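Local coordinates for Tat-secreted protein Rv2525c (Mycobacterium tuberculosis, PDB 4PMR), which probably acts as a peptidoglycan hydrolase with glycosidase activity and, in vitro, hydrolyses p-nitrophenyl esters, preferring the butyrate, at residues 4-9 against 194-199; 29-34 against 65-70; 74-79 against 109-114. All coordinates share one frame; numbering follows the deposited sequence.

Interaction 1. Residues 4-9 against 194-199; sequences LGTLLD and VNQILK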
ATOM      1  N   LEU A   4      -0.333  -0.846 -19.177  1.00 27.43           N
ATOM      2  CA  LEU A   4      -1.493  -0.611 -18.319  1.00 25.25           C
ATOM      3  C   LEU A   4      -1.342   0.682 -17.534  1.00 27.06           C
ATOM      4  O   LEU A   4      -2.345   1.235 -17.100  1.00 29.60           O
ATOM      5  CB  LEU A   4      -1.802  -1.797 -17.378  1.00 24.61           C
ATOM      6  CG  LEU A   4      -2.090  -3.186 -18.018  1.00 29.22           C
ATOM      7  CD1 LEU A   4      -2.733  -4.135 -17.012  1.00 28.00           C
ATOM      8  CD2 LEU A   4      -2.982  -3.084 -19.273  1.00 33.42           C
ATOM      9  N   GLY A   5      -0.128   1.212 -17.443  1.00 18.71           N
ATOM     10  CA  GLY A   5       0.072   2.489 -16.777  1.00 17.14           C
ATOM     11  C   GLY A   5       0.831   2.430 -15.478  1.00 17.37           C
ATOM     12  O   GLY A   5       1.219   1.354 -15.021  1.00 16.39           O
ATOM     13  N   THR A   6       1.067   3.597 -14.886  1.00 12.44           N
ATOM     14  CA  THR A   6       1.805   3.671 -13.635  1.00 12.03           C
ATOM     15  C   THR A   6       1.036   4.453 -12.563  1.00 15.78           C
ATOM     16  O   THR A   6       0.247   5.353 -12.869  1.00 15.32           O
ATOM     17  CB  THR A   6       3.212   4.311 -13.826  1.00 16.78           C
ATOM     18  OG1 THR A   6       3.089   5.669 -14.249  1.00 18.99           O
ATOM     19  CG2 THR A   6       4.136   3.521 -14.768  1.00 14.50           C
ATOM     20  N   LEU A   7       1.313   4.129 -11.305  1.00 12.67           N
ATOM     21  CA  LEU A   7       0.779   4.846 -10.151  1.00 11.48           C
ATOM     22  C   LEU A   7       1.947   5.384  -9.332  1.00 12.20           C
ATOM     23  O   LEU A   7       2.963   4.706  -9.215  1.00  9.74           O
ATOM     24  CB  LEU A   7      -0.089   3.945  -9.254  1.00 10.41           C
ATOM     25  CG  LEU A   7      -1.231   3.175  -9.890  1.00 12.87           C
ATOM     26  CD1 LEU A   7      -1.682   2.048  -8.977  1.00 12.68           C
ATOM     27  CD2 LEU A   7      -2.406   4.096 -10.240  1.00 12.26           C
ATOM     28  N   LEU A   8       1.789   6.564  -8.748  1.00  8.00           N
ATOM     29  CA  LEU A   8       2.814   7.151  -7.873  1.00  8.62           C
ATOM     30  C   LEU A   8       2.439   6.906  -6.420  1.00 13.24           C
ATOM     31  O   LEU A   8       1.279   7.131  -6.069  1.00 11.44           O
ATOM     32  CB  LEU A   8       2.925   8.681  -8.117  1.00  9.76           C
ATOM     33  CG  LEU A   8       3.250   9.187  -9.545  1.00 13.48           C
ATOM     34  CD1 LEU A   8       3.305  10.703  -9.575  1.00 13.12           C
ATOM     35  CD2 LEU A   8       4.578   8.598 -10.090  1.00 15.46           C
ATOM     36  N   ASP A   9       3.393   6.462  -5.562  1.00 10.98           N
ATOM     37  CA  ASP A   9       3.106   6.322  -4.122  1.00 11.11           C
ATOM     38  C   ASP A   9       3.974   7.341  -3.389  1.00 14.81           C
ATOM     39  O   ASP A   9       5.102   7.610  -3.812  1.00 12.97           O
ATOM     40  CB  ASP A   9       3.280   4.889  -3.577  1.00 12.80           C
ATOM     41  CG  ASP A   9       4.724   4.444  -3.434  1.00 16.55           C
ATOM     42  OD1 ASP A   9       5.335   4.753  -2.385  1.00 15.25           O
ATOM     43  OD2 ASP A   9       5.255   3.829  -4.392  1.00 15.95           O
ATOM     44  N   VAL A 194       7.572   5.119  -8.316  1.00 11.60           N
ATOM     45  CA  VAL A 194       6.774   4.791  -9.490  1.00 10.90           C
ATOM     46  C   VAL A 194       6.431   3.306  -9.435  1.00 15.07           C
ATOM     47  O   VAL A 194       7.276   2.495  -9.057  1.00 15.16           O
ATOM     48  CB  VAL A 194       7.528   5.209 -10.766  1.00 14.60           C
ATOM     49  CG1 VAL A 194       6.681   4.968 -12.019  1.00 14.30           C
ATOM     50  CG2 VAL A 194       7.980   6.674 -10.666  1.00 14.27           C
ATOM     51  N   ASN A 195       5.177   2.962  -9.765  1.00 11.78           N
ATOM     52  CA  ASN A 195       4.660   1.589  -9.685  1.00 11.47           C
ATOM     53  C   ASN A 195       3.988   1.185 -10.966  1.00 15.89           C
ATOM     54  O   ASN A 195       3.093   1.879 -11.422  1.00 16.07           O
ATOM     55  CB  ASN A 195       3.647   1.478  -8.514  1.00  9.05           C
ATOM     56  CG  ASN A 195       4.269   1.875  -7.215  1.00 14.33           C
ATOM     57  OD1 ASN A 195       4.958   1.068  -6.591  1.00 12.98           O
ATOM     58  ND2 ASN A 195       4.047   3.113  -6.776  1.00  9.78           N
ATOM     59  N   GLN A 196       4.412   0.075 -11.551  1.00 12.80           N
ATOM     60  CA  GLN A 196       3.798  -0.422 -12.789  1.00 13.13           C
ATOM     61  C   GLN A 196       2.507  -1.160 -12.485  1.00 15.44           C
ATOM     62  O   GLN A 196       2.478  -1.988 -11.567  1.00 13.90           O
ATOM     63  CB  GLN A 196       4.761  -1.366 -13.527  1.00 15.47           C
ATOM     64  CG  GLN A 196       5.785  -0.623 -14.388  1.00 35.84           C
ATOM     65  CD  GLN A 196       6.821  -1.527 -15.032  1.00 61.99           C
ATOM     66  OE1 GLN A 196       6.616  -2.734 -15.234  1.00 59.80           O
ATOM     67  NE2 GLN A 196       7.961  -0.949 -15.391  1.00 51.40           N
ATOM     68  N   ILE A 197       1.451  -0.900 -13.277  1.00 10.86           N
ATOM     69  CA  ILE A 197       0.207  -1.650 -13.121  1.00  9.13           C
ATOM     70  C   ILE A 197       0.354  -2.913 -13.964  1.00 14.09           C
ATOM     71  O   ILE A 197       0.643  -2.821 -15.164  1.00 13.48           O
ATOM     72  CB  ILE A 197      -1.031  -0.794 -13.512  1.00 11.01           C
ATOM     73  CG1 ILE A 197      -1.234   0.376 -12.520  1.00 10.44           C
ATOM     74  CG2 ILE A 197      -2.299  -1.674 -13.621  1.00  9.01           C
ATOM     75  CD1 ILE A 197      -2.140   1.517 -13.108  1.00 16.73           C
ATOM     76  N   LEU A 198       0.132  -4.084 -13.356  1.00 13.09           N
ATOM     77  CA  LEU A 198       0.307  -5.375 -14.035  1.00 12.61           C
ATOM     78  C   LEU A 198      -0.983  -6.139 -14.292  1.00 14.78           C
ATOM     79  O   LEU A 198      -1.001  -7.014 -15.169  1.00 14.37           O
ATOM     80  CB  LEU A 198       1.253  -6.252 -13.222  1.00 12.79           C
ATOM     81  CG  LEU A 198       2.676  -5.700 -13.028  1.00 18.48           C
ATOM     82  CD1 LEU A 198       3.487  -6.651 -12.192  1.00 19.64           C
ATOM     83  CD2 LEU A 198       3.375  -5.434 -14.352  1.00 18.84           C
ATOM     84  N   LYS A 199      -2.034  -5.867 -13.514  1.00 10.35           N
ATOM     85  CA  LYS A 199      -3.362  -6.496 -13.677  1.00 10.04           C
ATOM     86  C   LYS A 199      -4.426  -5.379 -13.729  1.00 13.69           C
ATOM     87  O   LYS A 199      -4.266  -4.372 -13.029  1.00 11.72           O
ATOM     88  CB  LYS A 199      -3.643  -7.516 -12.567  1.00 11.21           C
ATOM     89  CG  LYS A 199      -2.750  -8.749 -12.630  1.00 17.77           C
ATOM     90  CD  LYS A 199      -3.056  -9.729 -11.509  1.00 26.03           C
ATOM     91  CE  LYS A 199      -1.995 -10.804 -11.376  1.00 31.59           C
ATOM     92  NZ  LYS A 199      -2.160 -11.867 -12.402  1.00 48.73           N
TER
HETATM   93  O   HOH W   1       2.378  -0.804 -16.698  1.00 24.48           O
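Asn195 and Asp9 meet at about a right angle, the amide of one reaching the carboxylate of the other with their planes turned 44° apart. The bond between Asn195 ND2 and Asp9 OD2 is 2.8 Å long and almost straight; it lies in the amide plane and uses the anti lone pair of OD2. With CG set beside its own backbone N (chi1 -58°), the amide of Asn195 also folds back over the neighbouring strand, where ND2 donates to Leu7 O at 3.1 Å from well above the carbonyl plane. That oxygen is held twice, since Asn195 N reaches it too, at 2.9 Å. Trp160 donates to Asn195 OD1, so the amide is held at both ends and its flip is settled; Asp9 OD2 accepts a second bond, from Gln179. A piperazine-ethanesulfonic acid buffer, probably from the crystallisation liquor, lies about 5 Å from the Asp9 side chain, consistent with a pocket.

In this TIM-barrel-like domain, strand 190-197 closes the sheet between 6-9 and 177-179, running antiparallel to both, unlike the all-parallel classical barrel. Leu7 and Asn195 are a hydrogen-bonded pair, flanked by the non-hydrogen-bonded pairs Thr6-Gln196 and Leu8-Val194. Leu8 and Val194 run side by side, CD2 of the leucine 4.0 Å from CG2 of the valine. Ile197 instead crosses Leu7 at about a right angle, its CD1 pressed against Leu7 CG at 3.7 Å, while Ile197 CG2 turns to Leu4 CB. At the Gly5 end, where Ile197 N donates to Gly5 O, a water donates to both Gly5 O and Ile197 O.

Interaction 2. Residues 29-34 against 65-70; sequences IRYVSD and CYQYGK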
ATOM      1  N   ILE A  29      -1.091   5.792  -5.235  1.00  7.93           N
ATOM      2  CA  ILE A  29      -1.266   4.885  -4.100  1.00  7.46           C
ATOM      3  C   ILE A  29      -1.074   5.797  -2.894  1.00 10.66           C
ATOM      4  O   ILE A  29      -0.036   6.466  -2.792  1.00 10.77           O
ATOM      5  CB  ILE A  29      -0.307   3.684  -4.122  1.00  9.75           C
ATOM      6  CG1 ILE A  29      -0.425   2.901  -5.456  1.00  8.69           C
ATOM      7  CG2 ILE A  29      -0.591   2.793  -2.901  1.00 10.15           C
ATOM      8  CD1 ILE A  29       0.802   1.986  -5.759  1.00 12.02           C
ATOM      9  N   ARG A  30      -2.060   5.841  -2.004  1.00  7.23           N
ATOM     10  CA  ARG A  30      -2.073   6.812  -0.924  1.00  8.38           C
ATOM     11  C   ARG A  30      -2.341   6.164   0.422  1.00 13.56           C
ATOM     12  O   ARG A  30      -2.991   5.106   0.506  1.00 13.75           O
ATOM     13  CB  ARG A  30      -3.110   7.910  -1.245  1.00  9.20           C
ATOM     14  CG  ARG A  30      -2.778   8.686  -2.536  1.00  8.83           C
ATOM     15  CD  ARG A  30      -1.578   9.602  -2.355  1.00 10.65           C
ATOM     16  NE  ARG A  30      -1.910  10.683  -1.423  1.00 10.24           N
ATOM     17  CZ  ARG A  30      -1.504  10.772  -0.167  1.00 18.24           C
ATOM     18  NH1 ARG A  30      -0.615   9.906   0.318  1.00 12.85           N
ATOM     19  NH2 ARG A  30      -1.953  11.747   0.609  1.00 10.40           N
ATOM     20  N   TYR A  31      -1.835   6.806   1.474  1.00 10.16           N
ATOM     21  CA  TYR A  31      -1.850   6.235   2.821  1.00 10.53           C
ATOM     22  C   TYR A  31      -3.133   6.423   3.606  1.00 14.52           C
ATOM     23  O   TYR A  31      -3.630   7.532   3.806  1.00 14.84           O
ATOM     24  CB  TYR A  31      -0.664   6.749   3.667  1.00 11.53           C
ATOM     25  CG  TYR A  31       0.648   6.166   3.194  1.00 15.19           C
ATOM     26  CD1 TYR A  31       1.082   4.923   3.645  1.00 17.59           C
ATOM     27  CD2 TYR A  31       1.426   6.826   2.243  1.00 16.63           C
ATOM     28  CE1 TYR A  31       2.267   4.356   3.177  1.00 21.10           C
ATOM     29  CE2 TYR A  31       2.599   6.257   1.744  1.00 17.83           C
ATOM     30  CZ  TYR A  31       3.024   5.026   2.227  1.00 27.68           C
ATOM     31  OH  TYR A  31       4.177   4.448   1.765  1.00 27.02           O
ATOM     32  N   VAL A  32      -3.601   5.312   4.158  1.00  9.61           N
ATOM     33  CA  VAL A  32      -4.749   5.336   5.057  1.00  7.78           C
ATOM     34  C   VAL A  32      -4.186   5.062   6.477  1.00 10.82           C
ATOM     35  O   VAL A  32      -4.705   4.242   7.245  1.00  7.44           O
ATOM     36  CB  VAL A  32      -5.924   4.415   4.609  1.00 10.70           C
ATOM     37  CG1 VAL A  32      -6.624   4.997   3.370  1.00 10.28           C
ATOM     38  CG2 VAL A  32      -5.466   2.975   4.372  1.00  9.50           C
ATOM     39  N   SER A  33      -3.104   5.803   6.820  1.00  8.20           N
ATOM     40  CA  SER A  33      -2.403   5.667   8.101  1.00  8.71           C
ATOM     41  C   SER A  33      -2.098   7.025   8.732  1.00 12.76           C
ATOM     42  O   SER A  33      -2.000   8.030   8.026  1.00 12.21           O
ATOM     43  CB  SER A  33      -1.092   4.913   7.914  1.00  8.15           C
ATOM     44  OG  SER A  33      -1.266   3.737   7.152  1.00 17.69           O
ATOM     45  N   ASP A  34      -1.831   7.021  10.046  1.00 10.51           N
ATOM     46  CA  ASP A  34      -1.439   8.226  10.773  1.00 10.76           C
ATOM     47  C   ASP A  34       0.058   8.444  10.656  1.00 13.26           C
ATOM     48  O   ASP A  34       0.788   7.512  10.310  1.00 11.10           O
ATOM     49  CB  ASP A  34      -1.817   8.110  12.259  1.00 13.78           C
ATOM     50  CG  ASP A  34      -3.291   7.861  12.516  1.00 16.52           C
ATOM     51  OD1 ASP A  34      -4.098   8.770  12.262  1.00 17.04           O
ATOM     52  OD2 ASP A  34      -3.629   6.761  12.982  1.00 18.63           O
ATOM     53  N   CYS A  65      -3.171   2.192   0.821  1.00  7.05           N
ATOM     54  CA  CYS A  65      -2.078   1.426   1.401  0.50  7.44           C
ATOM     55  C   CYS A  65      -1.887   1.854   2.857  1.00 11.78           C
ATOM     56  O   CYS A  65      -2.119   3.016   3.212  1.00 11.42           O
ATOM     57  CB  CYS A  65      -0.800   1.569   0.585  0.50  8.02           C
ATOM     58  SG  CYS A  65      -0.005   3.186   0.727  0.50 12.25           S
ATOM     59  N   TYR A  66      -1.505   0.900   3.698  1.00  9.01           N
ATOM     60  CA  TYR A  66      -1.332   1.156   5.105  1.00  7.23           C
ATOM     61  C   TYR A  66       0.090   0.884   5.565  1.00 11.18           C
ATOM     62  O   TYR A  66       0.620  -0.227   5.370  1.00 10.39           O
ATOM     63  CB  TYR A  66      -2.300   0.310   5.945  1.00  6.94           C
ATOM     64  CG  TYR A  66      -2.275   0.685   7.413  1.00  8.23           C
ATOM     65  CD1 TYR A  66      -1.250   0.248   8.253  1.00  9.86           C
ATOM     66  CD2 TYR A  66      -3.229   1.541   7.945  1.00  9.17           C
ATOM     67  CE1 TYR A  66      -1.191   0.646   9.592  1.00 10.09           C
ATOM     68  CE2 TYR A  66      -3.185   1.937   9.276  1.00  9.43           C
ATOM     69  CZ  TYR A  66      -2.161   1.493  10.096  1.00 13.29           C
ATOM     70  OH  TYR A  66      -2.166   1.880  11.413  1.00 13.44           O
ATOM     71  N   GLN A  67       0.677   1.885   6.233  1.00  7.71           N
ATOM     72  CA  GLN A  67       1.992   1.756   6.897  1.00  7.92           C
ATOM     73  C   GLN A  67       2.122   2.839   7.962  1.00 12.14           C
ATOM     74  O   GLN A  67       2.217   4.028   7.640  1.00 11.38           O
ATOM     75  CB  GLN A  67       3.185   1.781   5.932  1.00  8.69           C
ATOM     76  CG  GLN A  67       4.497   1.496   6.689  1.00 13.73           C
ATOM     77  CD  GLN A  67       5.752   1.505   5.857  1.00 21.12           C
ATOM     78  OE1 GLN A  67       5.716   1.435   4.626  1.00 12.14           O
ATOM     79  NE2 GLN A  67       6.908   1.546   6.531  1.00 19.32           N
ATOM     80  N   TYR A  68       2.146   2.411   9.236  1.00  8.93           N
ATOM     81  CA  TYR A  68       2.305   3.340  10.357  1.00  8.00           C
ATOM     82  C   TYR A  68       3.783   3.387  10.809  1.00 11.13           C
ATOM     83  O   TYR A  68       4.416   4.453  10.759  1.00  8.52           O
ATOM     84  CB  TYR A  68       1.364   2.964  11.524  1.00  8.54           C
ATOM     85  CG  TYR A  68       1.608   3.818  12.739  1.00  9.06           C
ATOM     86  CD1 TYR A  68       1.291   5.176  12.732  1.00 11.60           C
ATOM     87  CD2 TYR A  68       2.299   3.316  13.840  1.00  8.80           C
ATOM     88  CE1 TYR A  68       1.573   5.989  13.824  1.00 11.69           C
ATOM     89  CE2 TYR A  68       2.580   4.117  14.942  1.00  9.98           C
ATOM     90  CZ  TYR A  68       2.207   5.451  14.933  1.00 15.99           C
ATOM     91  OH  TYR A  68       2.485   6.244  16.007  1.00 13.59           O
ATOM     92  N   GLY A  69       4.303   2.245  11.268  1.00  8.05           N
ATOM     93  CA  GLY A  69       5.683   2.126  11.734  1.00  8.78           C
ATOM     94  C   GLY A  69       6.671   1.831  10.623  1.00 12.00           C
ATOM     95  O   GLY A  69       6.288   1.715   9.456  1.00 11.12           O
ATOM     96  N   LYS A  70       7.947   1.683  10.984  1.00 10.07           N
ATOM     97  CA  LYS A  70       9.056   1.422  10.045  1.00 10.98           C
ATOM     98  C   LYS A  70      10.237   0.800  10.783  1.00 13.52           C
ATOM     99  O   LYS A  70      10.482   1.162  11.930  1.00 12.66           O
ATOM    100  CB  LYS A  70       9.504   2.749   9.391  1.00 15.47           C
ATOM    101  CG  LYS A  70      10.675   2.613   8.414  1.00 26.42           C
ATOM    102  CD  LYS A  70      10.894   3.864   7.591  1.00 28.71           C
ATOM    103  CE  LYS A  70      12.011   3.636   6.597  1.00 26.37           C
ATOM    104  NZ  LYS A  70      12.111   4.743   5.610  1.00 34.91           N
TER
HETATM  105  O   HOH W   2       4.367   1.715   2.302  1.00 17.38           O
HETATM  106  O   HOH W   3      -2.122   4.603  11.586  1.00  9.83           O
HETATM  107  O   HOH W   4       3.393   6.872   9.977  1.00 12.51           O
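Ser33 OG accepts the backbone N-H of Gln67 at 2.8 Å, just beyond the last regular pairing of two parallel strands. These strands, 27-31 and 61-66, belong to a beta-alpha-beta unit whose crossover carries helix 49-57, the repeating element of a TIM-barrel-like fold. The same hydroxyl lies over one face of the Tyr66 ring, about 3.0 Å above its plane and offset toward the rim, and Ser33 CB makes a CH-pi contact with that face, 4.1 Å from the ring centroid.

Upstream, Cys65 is gripped from both ends: its N donates to Arg30 O, and its O receives the N-H of Val32 in a nearly straight bond (166°). In one of two modelled conformers, with SG between the backbone N and the carbonyl carbon (chi1 72°), its sulfur stands over a face of Tyr31, 3.6 Å from the centroid, and touches Ile29 CG2. Gln67 runs alongside Tyr31, bringing CB to the edge of the ring, and one water joins Tyr31 OH to Gln67 OE1. A bound piperazine-ethanesulfonic acid buffer about 3 Å from the Gln67 side chain may mark a pocket.

Val32 O is buried here without a polar partner. Asp34 OD2 pairs with Arg89, and Tyr66 OH with His86; a shared water links that carboxylate and hydroxyl. Farther along, Asp34 O meets the edge of the Tyr68 ring, 3.4 Å from CD1.

Interaction 3. Residues 74-79 against 109-114; sequences ADWLGG and IDDNPS. With NA (sodium ion), chain C.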
ATOM      1  N   ALA A  74       8.186  -1.674  12.607  1.00  9.33           N
ATOM      2  CA  ALA A  74       7.353  -2.223  11.530  1.00  8.62           C
ATOM      3  C   ALA A  74       6.053  -2.768  12.114  1.00 11.29           C
ATOM      4  O   ALA A  74       6.066  -3.457  13.135  1.00 10.99           O
ATOM      5  CB  ALA A  74       8.104  -3.317  10.781  1.00  9.51           C
ATOM      6  N   ASP A  75       4.928  -2.438  11.480  1.00  7.86           N
ATOM      7  CA  ASP A  75       3.596  -2.787  11.975  1.00  7.30           C
ATOM      8  C   ASP A  75       3.420  -4.270  12.303  1.00 11.34           C
ATOM      9  O   ASP A  75       2.739  -4.596  13.263  1.00 11.11           O
ATOM     10  CB  ASP A  75       2.545  -2.378  10.928  1.00  7.32           C
ATOM     11  CG  ASP A  75       2.520  -0.893  10.615  1.00 11.17           C
ATOM     12  OD1 ASP A  75       2.853  -0.084  11.519  1.00 14.18           O
ATOM     13  OD2 ASP A  75       2.161  -0.536   9.473  1.00 10.47           O
ATOM     14  N   TRP A  76       4.037  -5.151  11.523  1.00  9.95           N
ATOM     15  CA  TRP A  76       3.850  -6.607  11.621  1.00 10.35           C
ATOM     16  C   TRP A  76       4.594  -7.257  12.796  1.00 12.46           C
ATOM     17  O   TRP A  76       4.321  -8.417  13.132  1.00 10.65           O
ATOM     18  CB  TRP A  76       4.221  -7.290  10.295  1.00  8.87           C
ATOM     19  CG  TRP A  76       5.609  -6.986   9.825  1.00 10.25           C
ATOM     20  CD1 TRP A  76       5.989  -6.014   8.945  1.00 13.08           C
ATOM     21  CD2 TRP A  76       6.804  -7.678  10.203  1.00 10.40           C
ATOM     22  NE1 TRP A  76       7.354  -6.047   8.765  1.00 12.65           N
ATOM     23  CE2 TRP A  76       7.877  -7.074   9.508  1.00 14.01           C
ATOM     24  CE3 TRP A  76       7.073  -8.774  11.045  1.00 12.05           C
ATOM     25  CZ2 TRP A  76       9.205  -7.511   9.655  1.00 13.67           C
ATOM     26  CZ3 TRP A  76       8.389  -9.225  11.167  1.00 13.84           C
ATOM     27  CH2 TRP A  76       9.438  -8.580  10.499  1.00 14.27           C
ATOM     28  N   LEU A  77       5.498  -6.518  13.446  1.00  9.16           N
ATOM     29  CA  LEU A  77       6.260  -7.082  14.560  1.00  9.43           C
ATOM     30  C   LEU A  77       5.356  -7.594  15.681  1.00 12.16           C
ATOM     31  O   LEU A  77       5.634  -8.645  16.238  1.00 11.45           O
ATOM     32  CB  LEU A  77       7.286  -6.065  15.085  1.00  8.83           C
ATOM     33  CG  LEU A  77       8.393  -5.740  14.079  1.00 12.17           C
ATOM     34  CD1 LEU A  77       9.167  -4.502  14.500  1.00 12.96           C
ATOM     35  CD2 LEU A  77       9.314  -6.959  13.882  1.00 10.08           C
ATOM     36  N   GLY A  78       4.238  -6.910  15.916  1.00 10.23           N
ATOM     37  CA  GLY A  78       3.292  -7.252  16.972  1.00  9.00           C
ATOM     38  C   GLY A  78       2.262  -8.306  16.608  1.00 11.90           C
ATOM     39  O   GLY A  78       1.293  -8.489  17.346  1.00 12.69           O
ATOM     40  N   GLY A  79       2.462  -8.992  15.490  1.00  9.93           N
ATOM     41  CA  GLY A  79       1.618 -10.102  15.042  1.00  9.73           C
ATOM     42  C   GLY A  79       0.123  -9.864  15.031  1.00 12.71           C
ATOM     43  O   GLY A  79      -0.339  -8.853  14.510  1.00 10.77           O
ATOM     44  N   ILE A 109       4.472  -4.551   4.335  1.00  7.46           N
ATOM     45  CA  ILE A 109       5.607  -5.315   4.829  1.00  8.22           C
ATOM     46  C   ILE A 109       6.805  -4.615   4.201  1.00 14.13           C
ATOM     47  O   ILE A 109       7.366  -5.112   3.225  1.00 12.61           O
ATOM     48  CB  ILE A 109       5.555  -6.845   4.522  1.00 11.21           C
ATOM     49  CG1 ILE A 109       4.131  -7.471   4.826  1.00 10.28           C
ATOM     50  CG2 ILE A 109       6.728  -7.585   5.248  1.00 12.43           C
ATOM     51  CD1 ILE A 109       3.543  -7.323   6.314  1.00 12.98           C
ATOM     52  N   ASP A 110       7.124  -3.404   4.690  1.00 12.79           N
ATOM     53  CA  ASP A 110       8.221  -2.582   4.162  1.00 13.19           C
ATOM     54  C   ASP A 110       9.524  -3.099   4.767  1.00 16.25           C
ATOM     55  O   ASP A 110      10.189  -2.394   5.521  1.00 15.66           O
ATOM     56  CB  ASP A 110       7.960  -1.093   4.481  1.00 14.17           C
ATOM     57  CG  ASP A 110       9.085  -0.143   4.107  1.00 20.31           C
ATOM     58  OD1 ASP A 110       9.850  -0.464   3.157  1.00 20.40           O
ATOM     59  OD2 ASP A 110       9.257   0.874   4.811  1.00 17.95           O
ATOM     60  N   ASP A 111       9.862  -4.361   4.443  1.00 11.68           N
ATOM     61  CA  ASP A 111      10.975  -5.112   5.021  1.00 12.10           C
ATOM     62  C   ASP A 111      11.408  -6.250   4.130  1.00 13.87           C
ATOM     63  O   ASP A 111      10.732  -6.570   3.142  1.00 12.18           O
ATOM     64  CB  ASP A 111      10.537  -5.695   6.390  1.00 14.25           C
ATOM     65  CG  ASP A 111      10.574  -4.681   7.518  1.00 24.46           C
ATOM     66  OD1 ASP A 111      11.686  -4.297   7.931  1.00 28.08           O
ATOM     67  OD2 ASP A 111       9.504  -4.193   7.904  1.00 25.38           O
ATOM     68  N   ASN A 112      12.511  -6.896   4.516  1.00 10.65           N
ATOM     69  CA  ASN A 112      13.070  -8.079   3.869  1.00 10.89           C
ATOM     70  C   ASN A 112      13.102  -9.188   4.938  1.00 14.15           C
ATOM     71  O   ASN A 112      14.161  -9.503   5.483  1.00 12.13           O
ATOM     72  CB  ASN A 112      14.461  -7.765   3.279  1.00 12.46           C
ATOM     73  CG  ASN A 112      15.001  -8.905   2.461  1.00 15.39           C
ATOM     74  OD1 ASN A 112      14.275  -9.845   2.118  1.00 14.77           O
ATOM     75  ND2 ASN A 112      16.295  -8.873   2.168  1.00 11.06           N
ATOM     76  N   PRO A 113      11.924  -9.707   5.363  1.00 13.70           N
ATOM     77  CA  PRO A 113      11.925 -10.630   6.507  1.00 14.03           C
ATOM     78  C   PRO A 113      12.440 -12.022   6.194  1.00 15.97           C
ATOM     79  O   PRO A 113      12.412 -12.470   5.049  1.00 14.33           O
ATOM     80  CB  PRO A 113      10.444 -10.692   6.895  1.00 14.98           C
ATOM     81  CG  PRO A 113       9.738 -10.524   5.559  1.00 19.13           C
ATOM     82  CD  PRO A 113      10.542  -9.444   4.899  1.00 14.62           C
ATOM     83  N   SER A 114      12.889 -12.713   7.247  1.00 12.43           N
ATOM     84  CA  SER A 114      13.246 -14.117   7.160  1.00 13.23           C
ATOM     85  C   SER A 114      11.938 -14.935   7.100  1.00 16.66           C
ATOM     86  O   SER A 114      10.859 -14.408   7.434  1.00 14.16           O
ATOM     87  CB  SER A 114      14.083 -14.525   8.375  1.00 16.14           C
ATOM     88  OG  SER A 114      13.260 -14.557   9.534  1.00 18.46           O
TER
HETATM   89 NA    NA C 302       0.959  -8.663  19.671  1.00 24.23          NA
HETATM   90  O   HOH W   5      -0.569 -10.544  19.312  1.00 11.97           O
HETATM   91  O   HOH W   6       0.473  -9.112  22.235  1.00 26.93           O
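The indole of Trp76 meets Asp111 at its edge and Ile109 CG2 off-centre on one side, in a CH-pi approach to the five-membered ring; over the opposite face lies Leu77 CD2, 3.6 Å above the plane and offset toward the rim. The carboxylate of Asp111 stands almost perpendicular to the indole, at 86°. Trp76 NE1 donates to Asp111 OD2 across 3.0 Å, approaching from above the carboxylate plane, and the bond is somewhat bent (150°). Asp111 OD2 thus satisfies the N-H of the buried indole. The methyl of Ala74 packs against the same oxygen, its CB 3.3 Å from Asp111 OD2.

Ile109 crosses the tryptophan at about a right angle, and its CD1 lies 3.8 Å from Trp76 CD1. At the far end of the indole, Trp76 CH2 comes within 4.3 Å of Pro113 CB. The ring spans these partners because Trp76 CG is turned between its backbone N and carbonyl carbon (chi1 56°), projecting the indole toward the 109-114 loop.

That loop bends sharply beside the indole, in an inverse gamma turn centred on Asp110. On the other segment, Gly78 O binds a sodium ion at 2.4 Å together with two waters and Ser81.

In the barrel-like domain, both segments are loops that follow parallel strands: 74-79 comes after strand 61-66 and leads into helix 79-96, whereas the loop 109-114 connects strand 105-108 to helix 115-133. Ile122 and Tyr125 of helix 115-133 pack against Trp76, and Ile122 also touches Pro113.

In the fold
From the N terminus, strand 6-9 enters the sheet and finds its antiparallel partner only at the far end of the chain, so interaction 1 closes a loop that contains the other two contacts. Within it, interaction 2 closes first, around helix 49-57, and interaction 3 follows in series, enclosing helix 79-96 and strand 105-108; neither crosses the other. Interactions 1 and 2 touch through the neighbouring strands 6-9 and 27-31, where Ile29 N probably bonds to Leu8 O. Asp75 probably links interactions 2 and 3 by accepting from the backbones of Tyr68 and Gly69. Interactions 1 and 3 lie on opposite sides of the chain's centre without touching.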